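Local coordinates for nodulation protein S (Bradyrhizobium sp., PDB 3OFK) that probably transfers a methyl group from S-adenosylmethionine to an amine during synthesis of the lipochitooligosaccharide Nod factor, and here holds the spent cofactor S-adenosyl-L-homocysteine, at residues Arg19-Ala22 / Pro26-Leu29; Arg36-Gln41 / Val119-Leu124. All coordinates share one frame; numbering follows the deposited sequence.

Overall arrangement
Running from the N terminus, the chain forms helix 13-21 and then turns back on itself, so that contact 1 (19-22 with 26-29) closes a short loop of three residues and lays W27 along the cofactor product. Helix 33-46 follows, and contact 2 (36-41 with 119-124) closes a far longer loop, 77 residues carrying parallel strands 52-58, 73-80 and 99-103 and the start of strand 115-121, bringing this helix to that strand's C-terminal end. The two contacts come in series and neither crosses the other. Their centres lie about 15 Å apart, yet they touch where L29 packs on R38, and both reach S-adenosyl-L-homocysteine, contact 1 through W27 at its sulfur and ribose and through L29 at its carboxylate, contact 2 chiefly at its amino acid end.

Contact 1: residues Arg19-Ala22 / Pro26-Leu29; sequences RELA and PWRL. With SAH (S-adenosyl-L-homocysteine), chain E.
In the wall of the S-adenosyl-L-homocysteine pocket of this Rossmann-like methyltransferase, E20, near the end of helix 13-21, meets W27 in the loop that follows. W27 suits the place because its broad ring has two faces and an edge to offer: E20, the ligand and L21 take one each. On one face, E20 CB makes a CH-pi contact, 3.5 Å from the centroid of the six-membered ring. SAH SD sits over the opposite face, while W27 CH2 reaches the ribose at SAH C3' (3.7 Å). L21, an apolar residue on the buried side, brings CD2 to the ring edge, 3.8 Å from W27 CZ3. Were the indole replaced by an alanine, E20 CB and SAH SD would probably lose the ring between them, opening a gap beside the sulfur. L29 CD1 reaches SAH OXT at 3.5 Å. P26 lays CB and CG against the E20 carbonyl, CB 3.2 Å from E20 O. The glutamate is long enough to curl back, its chain bent at chi2 (-67°), and its carboxylate holds the loop backbone too: W27 N donates to E20 OE1 over 2.6 Å, nearly straight at 165°, approaching from above the carboxylate plane.

Contact 2: residues Arg36-Gln41 / Val119-Leu124; sequences RERHTQ and VVAEVL. With SAH (S-adenosyl-L-homocysteine), chain E.
R38 and E122 bring helix 33-46 against the end of strand 115-121, and the carboxylate of S-adenosyl-L-homocysteine completes the join. The direct contact is packing: glutamate has an aliphatic CG to lay over one face of the R38 guanidinium, E122 CG 3.3 Å from R38 NH1, while H39 CD2 lies over the opposite face and A121 CB comes near the edge. The small side chain of A121 probably lets the carboxylate sit close, with its CB near SAH O.

No N-H of R38 points at E122: OE2 stands well out of the guanidinium plane, 4.0 Å from R38 NH1, so the charges are near without a salt bridge, and a water joins NH1 to OE2. E122 OE1 is held by A155 N and Y125 OH, and R38 NE by a salt bridge to E35, which probably helps to fix the guanidinium.

Hydrogen bonds to the ligand come next. Arginine can offer two nitrogens to two oxygens; with CG anti to the backbone N (chi1 -173°) and a bend at chi3, R38 presents its edge to the carboxylate. R38 NH1 donates to SAH O at 2.8 Å, and NH2 makes longer bonds to both oxygens. Histidine suits by its in-plane N-H: H39 NE2 donates to SAH OXT at 2.8 Å and 166°. At the amino group, A121 O accepts from SAH N (2.9 Å).

Apolar contact extends the site, V123 CG2 meeting SAH C4 at 3.5 Å. An arginine and a histidine N-H for the carboxylate, with a carbonyl at the end of the fourth strand for the amino group, make up the amino acid end of the cofactor pocket in this Rossmann-like methyltransferase fold.

Contact 1: residues Arg19-Ala22 / Pro26-Leu29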
ATOM      1  N   ARG A  19      -7.030  10.107 -12.750  1.00 47.17           N
ATOM      2  CA  ARG A  19      -8.281  10.766 -12.385  1.00 50.16           C
ATOM      3  C   ARG A  19      -8.398  10.969 -10.876  1.00 48.90           C
ATOM      4  O   ARG A  19      -8.744  12.070 -10.425  1.00 51.10           O
ATOM      5  CB  ARG A  19      -9.451   9.968 -12.907  1.00 52.27           C
ATOM      6  CG  ARG A  19      -9.629  10.120 -14.415  1.00 59.26           C
ATOM      7  CD  ARG A  19     -10.373  11.407 -14.789  1.00 73.72           C
ATOM      8  NE  ARG A  19     -11.127  11.252 -16.044  1.00 86.09           N
ATOM      9  CZ  ARG A  19     -12.340  10.699 -16.155  1.00 95.03           C
ATOM     10  NH1 ARG A  19     -12.985  10.233 -15.086  1.00 96.79           N
ATOM     11  NH2 ARG A  19     -12.923  10.610 -17.351  1.00102.83           N
ATOM     12  N   GLU A  20      -8.110   9.928 -10.100  1.00 46.68           N
ATOM     13  CA  GLU A  20      -8.174  10.048  -8.632  1.00 45.91           C
ATOM     14  C   GLU A  20      -7.146  11.034  -8.115  1.00 44.21           C
ATOM     15  O   GLU A  20      -7.415  11.776  -7.169  1.00 43.63           O
ATOM     16  CB  GLU A  20      -7.973   8.708  -7.915  1.00 44.13           C
ATOM     17  CG  GLU A  20      -9.213   7.902  -7.680  1.00 47.07           C
ATOM     18  CD  GLU A  20     -10.211   8.513  -6.706  1.00 53.35           C
ATOM     19  OE1 GLU A  20      -9.907   9.483  -5.968  1.00 52.41           O
ATOM     20  OE2 GLU A  20     -11.338   7.998  -6.686  1.00 62.82           O
ATOM     21  N   LEU A  21      -5.973  11.053  -8.741  1.00 43.62           N
ATOM     22  CA  LEU A  21      -4.883  11.955  -8.314  1.00 42.72           C
ATOM     23  C   LEU A  21      -5.122  13.444  -8.662  1.00 44.17           C
ATOM     24  O   LEU A  21      -4.391  14.314  -8.180  1.00 44.64           O
ATOM     25  CB  LEU A  21      -3.549  11.469  -8.877  1.00 40.52           C
ATOM     26  CG  LEU A  21      -3.035  10.174  -8.210  1.00 36.52           C
ATOM     27  CD1 LEU A  21      -2.051   9.500  -9.096  1.00 35.23           C
ATOM     28  CD2 LEU A  21      -2.471  10.426  -6.770  1.00 36.52           C
ATOM     29  N   ALA A  22      -6.127  13.718  -9.487  1.00 45.78           N
ATOM     30  CA  ALA A  22      -6.544  15.071  -9.847  1.00 48.51           C
ATOM     31  C   ALA A  22      -7.678  15.584  -8.954  1.00 50.32           C
ATOM     32  O   ALA A  22      -8.008  16.765  -8.997  1.00 51.97           O
ATOM     33  CB  ALA A  22      -6.966  15.117 -11.289  1.00 48.99           C
ATOM     34  N   PRO A  26      -7.595  12.626  -3.111  1.00 43.55           N
ATOM     35  CA  PRO A  26      -7.592  11.355  -3.841  1.00 42.66           C
ATOM     36  C   PRO A  26      -8.043  10.200  -2.983  1.00 42.83           C
ATOM     37  O   PRO A  26      -7.567  10.049  -1.853  1.00 42.39           O
ATOM     38  CB  PRO A  26      -6.129  11.197  -4.251  1.00 40.25           C
ATOM     39  CG  PRO A  26      -5.659  12.616  -4.410  1.00 40.58           C
ATOM     40  CD  PRO A  26      -6.289  13.306  -3.218  1.00 42.49           C
ATOM     41  N   TRP A  27      -8.960   9.399  -3.509  1.00 44.66           N
ATOM     42  CA  TRP A  27      -9.512   8.237  -2.781  1.00 45.64           C
ATOM     43  C   TRP A  27     -10.196   8.595  -1.452  1.00 47.28           C
ATOM     44  O   TRP A  27     -10.491   7.720  -0.621  1.00 47.64           O
ATOM     45  CB  TRP A  27      -8.416   7.190  -2.548  1.00 43.31           C
ATOM     46  CG  TRP A  27      -8.005   6.473  -3.791  1.00 44.28           C
ATOM     47  CD1 TRP A  27      -8.587   5.358  -4.324  1.00 49.52           C
ATOM     48  CD2 TRP A  27      -6.924   6.817  -4.659  1.00 41.69           C
ATOM     49  NE1 TRP A  27      -7.943   4.996  -5.474  1.00 45.77           N
ATOM     50  CE2 TRP A  27      -6.906   5.866  -5.699  1.00 41.56           C
ATOM     51  CE3 TRP A  27      -5.975   7.841  -4.665  1.00 37.31           C
ATOM     52  CZ2 TRP A  27      -5.964   5.901  -6.727  1.00 40.39           C
ATOM     53  CZ3 TRP A  27      -5.023   7.866  -5.676  1.00 43.26           C
ATOM     54  CH2 TRP A  27      -5.024   6.898  -6.693  1.00 40.52           C
ATOM     55  N   ARG A  28     -10.484   9.877  -1.265  1.00 48.17           N
ATOM     56  CA  ARG A  28     -11.003  10.370   0.010  1.00 49.97           C
ATOM     57  C   ARG A  28     -10.193   9.963   1.263  1.00 47.93           C
ATOM     58  O   ARG A  28     -10.746   9.853   2.355  1.00 48.44           O
ATOM     59  CB  ARG A  28     -12.495  10.008   0.161  1.00 52.30           C
ATOM     60  CG  ARG A  28     -13.415  11.201   0.027  1.00 60.54           C
ATOM     61  CD  ARG A  28     -14.772  10.899   0.687  1.00 70.99           C
ATOM     62  NE  ARG A  28     -15.378   9.681   0.123  1.00 76.85           N
ATOM     63  CZ  ARG A  28     -16.210   8.858   0.768  1.00 81.30           C
ATOM     64  NH1 ARG A  28     -16.553   9.089   2.034  1.00 84.15           N
ATOM     65  NH2 ARG A  28     -16.700   7.786   0.142  1.00 81.21           N
ATOM     66  N   LEU A  29      -8.884   9.783   1.117  1.00 45.85           N
ATOM     67  CA  LEU A  29      -8.045   9.282   2.228  1.00 45.22           C
ATOM     68  C   LEU A  29      -7.933  10.254   3.409  1.00 46.92           C
ATOM     69  O   LEU A  29      -7.620   9.839   4.548  1.00 47.93           O
ATOM     70  CB  LEU A  29      -6.634   8.929   1.726  1.00 42.91           C
ATOM     71  CG  LEU A  29      -6.583   7.807   0.678  1.00 42.93           C
ATOM     72  CD1 LEU A  29      -5.227   7.750  -0.009  1.00 43.87           C
ATOM     73  CD2 LEU A  29      -6.943   6.456   1.260  1.00 38.77           C
TER
HETATM   74  N   SAH E 217      -0.945   3.105   0.177  1.00 32.84           N
HETATM   75  CA  SAH E 217      -1.748   4.317   0.301  1.00 33.52           C
HETATM   76  CB  SAH E 217      -2.254   4.745  -1.074  1.00 32.17           C
HETATM   77  CG  SAH E 217      -3.248   3.860  -1.810  1.00 34.19           C
HETATM   78  SD  SAH E 217      -3.944   4.588  -3.334  1.00 34.45           S
HETATM   79  C   SAH E 217      -2.923   4.189   1.284  1.00 33.78           C
HETATM   80  O   SAH E 217      -3.292   3.088   1.698  1.00 33.87           O
HETATM   81  OXT SAH E 217      -3.517   5.190   1.677  1.00 32.80           O
HETATM   82  C5' SAH E 217      -2.955   3.575  -4.485  1.00 33.43           C
HETATM   83  C4' SAH E 217      -1.623   4.123  -4.958  1.00 35.23           C
HETATM   84  O4' SAH E 217      -0.919   3.078  -5.627  1.00 32.34           O
HETATM   85  C3' SAH E 217      -1.735   5.288  -5.940  1.00 32.65           C
HETATM   86  O3' SAH E 217      -0.785   6.306  -5.595  1.00 31.55           O
HETATM   87  C2' SAH E 217      -1.396   4.631  -7.287  1.00 31.85           C
HETATM   88  O2' SAH E 217      -0.828   5.540  -8.199  1.00 32.22           O
HETATM   89  C1' SAH E 217      -0.408   3.587  -6.847  1.00 30.19           C
HETATM   90  N9  SAH E 217      -0.150   2.442  -7.751  1.00 31.03           N
HETATM   91  C8  SAH E 217      -1.063   1.745  -8.502  1.00 31.85           C
HETATM   92  N7  SAH E 217      -0.409   0.749  -9.138  1.00 26.12           N
HETATM   93  C5  SAH E 217       0.894   0.791  -8.808  1.00 34.67           C
HETATM   94  C6  SAH E 217       1.941  -0.056  -9.172  1.00 31.12           C
HETATM   95  N6  SAH E 217       1.706  -1.048 -10.075  1.00 31.78           N
HETATM   96  N1  SAH E 217       3.191   0.215  -8.672  1.00 36.19           N
HETATM   97  C2  SAH E 217       3.371   1.272  -7.786  1.00 37.13           C
HETATM   98  N3  SAH E 217       2.304   2.083  -7.412  1.00 32.93           N
HETATM   99  C4  SAH E 217       1.071   1.832  -7.905  1.00 31.74           C

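Contact 2: residues Arg36-Gln41 / Val119-Leu124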
ATOM      1  N   ARG A  36      -9.365   7.098   7.510  1.00 45.71           N
ATOM      2  CA  ARG A  36      -8.552   7.511   8.665  1.00 46.36           C
ATOM      3  C   ARG A  36      -8.322   6.333   9.631  1.00 46.78           C
ATOM      4  O   ARG A  36      -7.179   6.115  10.049  1.00 43.97           O
ATOM      5  CB  ARG A  36      -9.143   8.744   9.393  1.00 49.00           C
ATOM      6  CG  ARG A  36      -9.122  10.050   8.567  1.00 52.62           C
ATOM      7  CD  ARG A  36      -9.531  11.311   9.405  1.00 56.51           C
ATOM      8  NE  ARG A  36     -10.922  11.286   9.918  1.00 65.67           N
ATOM      9  CZ  ARG A  36     -11.996  11.838   9.329  1.00 66.26           C
ATOM     10  NH1 ARG A  36     -11.914  12.467   8.159  1.00 70.37           N
ATOM     11  NH2 ARG A  36     -13.180  11.766   9.918  1.00 67.57           N
ATOM     12  N   GLU A  37      -9.399   5.575   9.950  1.00 48.69           N
ATOM     13  CA  GLU A  37      -9.307   4.370  10.811  1.00 49.86           C
ATOM     14  C   GLU A  37      -8.411   3.288  10.183  1.00 47.22           C
ATOM     15  O   GLU A  37      -7.640   2.630  10.885  1.00 46.15           O
ATOM     16  CB  GLU A  37     -10.672   3.741  11.144  1.00 52.35           C
ATOM     17  CG  GLU A  37     -10.627   3.053  12.514  1.00 58.36           C
ATOM     18  CD  GLU A  37     -11.531   1.847  12.664  1.00 69.37           C
ATOM     19  OE1 GLU A  37     -12.681   1.877  12.166  1.00 68.80           O
ATOM     20  OE2 GLU A  37     -11.081   0.864  13.306  1.00 71.88           O
ATOM     21  N   ARG A  38      -8.515   3.118   8.869  1.00 45.95           N
ATOM     22  CA  ARG A  38      -7.631   2.178   8.175  1.00 45.37           C
ATOM     23  C   ARG A  38      -6.160   2.547   8.331  1.00 43.42           C
ATOM     24  O   ARG A  38      -5.314   1.689   8.603  1.00 42.62           O
ATOM     25  CB  ARG A  38      -7.970   2.101   6.681  1.00 44.36           C
ATOM     26  CG  ARG A  38      -7.221   1.040   5.952  1.00 42.90           C
ATOM     27  CD  ARG A  38      -7.705   0.925   4.508  1.00 41.71           C
ATOM     28  NE  ARG A  38      -7.492   2.148   3.733  1.00 37.96           N
ATOM     29  CZ  ARG A  38      -6.316   2.564   3.224  1.00 43.46           C
ATOM     30  NH1 ARG A  38      -5.175   1.885   3.384  1.00 39.95           N
ATOM     31  NH2 ARG A  38      -6.285   3.693   2.532  1.00 40.31           N
ATOM     32  N   HIS A  39      -5.879   3.832   8.129  1.00 42.33           N
ATOM     33  CA  HIS A  39      -4.568   4.380   8.348  1.00 40.68           C
ATOM     34  C   HIS A  39      -4.069   4.240   9.770  1.00 41.93           C
ATOM     35  O   HIS A  39      -2.881   4.015   9.980  1.00 40.84           O
ATOM     36  CB  HIS A  39      -4.554   5.855   7.956  1.00 40.58           C
ATOM     37  CG  HIS A  39      -4.374   6.091   6.496  1.00 39.22           C
ATOM     38  ND1 HIS A  39      -4.099   7.340   5.977  1.00 42.05           N
ATOM     39  CD2 HIS A  39      -4.357   5.236   5.448  1.00 38.92           C
ATOM     40  CE1 HIS A  39      -3.969   7.249   4.666  1.00 37.52           C
ATOM     41  NE2 HIS A  39      -4.101   5.980   4.324  1.00 35.02           N
ATOM     42  N   THR A  40      -4.964   4.399  10.741  1.00 43.66           N
ATOM     43  CA  THR A  40      -4.624   4.170  12.149  1.00 45.77           C
ATOM     44  C   THR A  40      -4.155   2.726  12.332  1.00 45.76           C
ATOM     45  O   THR A  40      -3.091   2.498  12.914  1.00 44.50           O
ATOM     46  CB  THR A  40      -5.801   4.525  13.094  1.00 48.63           C
ATOM     47  OG1 THR A  40      -6.131   5.916  12.939  1.00 45.50           O
ATOM     48  CG2 THR A  40      -5.441   4.253  14.543  1.00 49.87           C
ATOM     49  N   GLN A  41      -4.916   1.767  11.783  1.00 45.68           N
ATOM     50  CA  GLN A  41      -4.509   0.356  11.837  1.00 46.56           C
ATOM     51  C   GLN A  41      -3.225   0.075  11.081  1.00 44.42           C
ATOM     52  O   GLN A  41      -2.330  -0.616  11.554  1.00 45.21           O
ATOM     53  CB  GLN A  41      -5.616  -0.566  11.287  1.00 47.92           C
ATOM     54  CG  GLN A  41      -6.869  -0.663  12.170  1.00 48.15           C
ATOM     55  CD  GLN A  41      -6.562  -0.959  13.615  1.00 54.17           C
ATOM     56  OE1 GLN A  41      -5.640  -1.723  13.924  1.00 51.00           O
ATOM     57  NE2 GLN A  41      -7.339  -0.355  14.522  1.00 53.76           N
ATOM     58  N   VAL A 119       5.427  -1.157   3.462  1.00 33.30           N
ATOM     59  CA  VAL A 119       3.992  -0.943   3.565  1.00 34.30           C
ATOM     60  C   VAL A 119       3.448  -1.035   2.114  1.00 34.09           C
ATOM     61  O   VAL A 119       3.978  -0.414   1.186  1.00 33.90           O
ATOM     62  CB  VAL A 119       3.625   0.404   4.258  1.00 34.41           C
ATOM     63  CG1 VAL A 119       2.118   0.554   4.361  1.00 33.41           C
ATOM     64  CG2 VAL A 119       4.314   0.544   5.682  1.00 32.28           C
ATOM     65  N   VAL A 120       2.424  -1.864   1.939  1.00 34.08           N
ATOM     66  CA  VAL A 120       1.787  -2.133   0.655  1.00 33.20           C
ATOM     67  C   VAL A 120       0.310  -2.225   0.916  1.00 33.37           C
ATOM     68  O   VAL A 120      -0.248  -3.286   1.252  1.00 35.99           O
ATOM     69  CB  VAL A 120       2.396  -3.372  -0.029  1.00 33.83           C
ATOM     70  CG1 VAL A 120       2.364  -4.598   0.884  1.00 34.28           C
ATOM     71  CG2 VAL A 120       1.703  -3.669  -1.350  1.00 31.84           C
ATOM     72  N   ALA A 121      -0.346  -1.080   0.787  1.00 33.36           N
ATOM     73  CA  ALA A 121      -1.768  -0.954   1.111  1.00 34.32           C
ATOM     74  C   ALA A 121      -2.572  -0.433  -0.083  1.00 32.83           C
ATOM     75  O   ALA A 121      -2.239   0.595  -0.647  1.00 31.74           O
ATOM     76  CB  ALA A 121      -1.948   0.012   2.336  1.00 33.98           C
ATOM     77  N   GLU A 122      -3.604  -1.183  -0.489  1.00 34.21           N
ATOM     78  CA  GLU A 122      -4.618  -0.700  -1.466  1.00 34.70           C
ATOM     79  C   GLU A 122      -3.971  -0.336  -2.821  1.00 33.80           C
ATOM     80  O   GLU A 122      -4.354   0.612  -3.494  1.00 33.29           O
ATOM     81  CB  GLU A 122      -5.402   0.477  -0.918  1.00 35.74           C
ATOM     82  CG  GLU A 122      -5.936   0.325   0.522  1.00 39.09           C
ATOM     83  CD  GLU A 122      -6.898  -0.851   0.689  1.00 37.51           C
ATOM     84  OE1 GLU A 122      -7.524  -1.278  -0.314  1.00 38.35           O
ATOM     85  OE2 GLU A 122      -6.967  -1.361   1.825  1.00 39.23           O
ATOM     86  N   VAL A 123      -3.014  -1.150  -3.198  1.00 33.82           N
ATOM     87  CA  VAL A 123      -2.265  -0.984  -4.450  1.00 35.17           C
ATOM     88  C   VAL A 123      -2.193  -2.255  -5.318  1.00 35.58           C
ATOM     89  O   VAL A 123      -2.340  -2.161  -6.538  1.00 37.01           O
ATOM     90  CB  VAL A 123      -0.843  -0.460  -4.178  1.00 34.47           C
ATOM     91  CG1 VAL A 123      -0.104  -1.405  -3.241  1.00 33.00           C
ATOM     92  CG2 VAL A 123      -0.105  -0.345  -5.463  1.00 34.23           C
ATOM     93  N   LEU A 124      -1.994  -3.430  -4.717  1.00 35.00           N
ATOM     94  CA  LEU A 124      -1.690  -4.632  -5.526  1.00 35.77           C
ATOM     95  C   LEU A 124      -2.840  -5.080  -6.433  1.00 35.79           C
ATOM     96  O   LEU A 124      -2.592  -5.690  -7.473  1.00 35.64           O
ATOM     97  CB  LEU A 124      -1.159  -5.798  -4.695  1.00 35.96           C
ATOM     98  CG  LEU A 124       0.173  -5.683  -3.946  1.00 34.93           C
ATOM     99  CD1 LEU A 124       0.431  -6.988  -3.117  1.00 33.98           C
ATOM    100  CD2 LEU A 124       1.334  -5.431  -4.889  1.00 33.27           C
TER
HETATM  101  N   SAH E 217      -0.945   3.105   0.177  1.00 32.84           N
HETATM  102  CA  SAH E 217      -1.748   4.317   0.301  1.00 33.52           C
HETATM  103  CB  SAH E 217      -2.254   4.745  -1.074  1.00 32.17           C
HETATM  104  CG  SAH E 217      -3.248   3.860  -1.810  1.00 34.19           C
HETATM  105  SD  SAH E 217      -3.944   4.588  -3.334  1.00 34.45           S
HETATM  106  C   SAH E 217      -2.923   4.189   1.284  1.00 33.78           C
HETATM  107  O   SAH E 217      -3.292   3.088   1.698  1.00 33.87           O
HETATM  108  OXT SAH E 217      -3.517   5.190   1.677  1.00 32.80           O
HETATM  109  C5' SAH E 217      -2.955   3.575  -4.485  1.00 33.43           C
HETATM  110  C4' SAH E 217      -1.623   4.123  -4.958  1.00 35.23           C
HETATM  111  O4' SAH E 217      -0.919   3.078  -5.627  1.00 32.34           O
HETATM  112  C3' SAH E 217      -1.735   5.288  -5.940  1.00 32.65           C
HETATM  113  O3' SAH E 217      -0.785   6.306  -5.595  1.00 31.55           O
HETATM  114  C2' SAH E 217      -1.396   4.631  -7.287  1.00 31.85           C
HETATM  115  O2' SAH E 217      -0.828   5.540  -8.199  1.00 32.22           O
HETATM  116  C1' SAH E 217      -0.408   3.587  -6.847  1.00 30.19           C
HETATM  117  N9  SAH E 217      -0.150   2.442  -7.751  1.00 31.03           N
HETATM  118  C8  SAH E 217      -1.063   1.745  -8.502  1.00 31.85           C
HETATM  119  N7  SAH E 217      -0.409   0.749  -9.138  1.00 26.12           N
HETATM  120  C5  SAH E 217       0.894   0.791  -8.808  1.00 34.67           C
HETATM  121  C6  SAH E 217       1.941  -0.056  -9.172  1.00 31.12           C
HETATM  122  N6  SAH E 217       1.706  -1.048 -10.075  1.00 31.78           N
HETATM  123  N1  SAH E 217       3.191   0.215  -8.672  1.00 36.19           N
HETATM  124  C2  SAH E 217       3.371   1.272  -7.786  1.00 37.13           C
HETATM  125  N3  SAH E 217       2.304   2.083  -7.412  1.00 32.93           N
HETATM  126  C4  SAH E 217       1.071   1.832  -7.905  1.00 31.74           C
HETATM  127  O   HOH W   1      -5.151  -0.960   3.710  1.00 17.02           O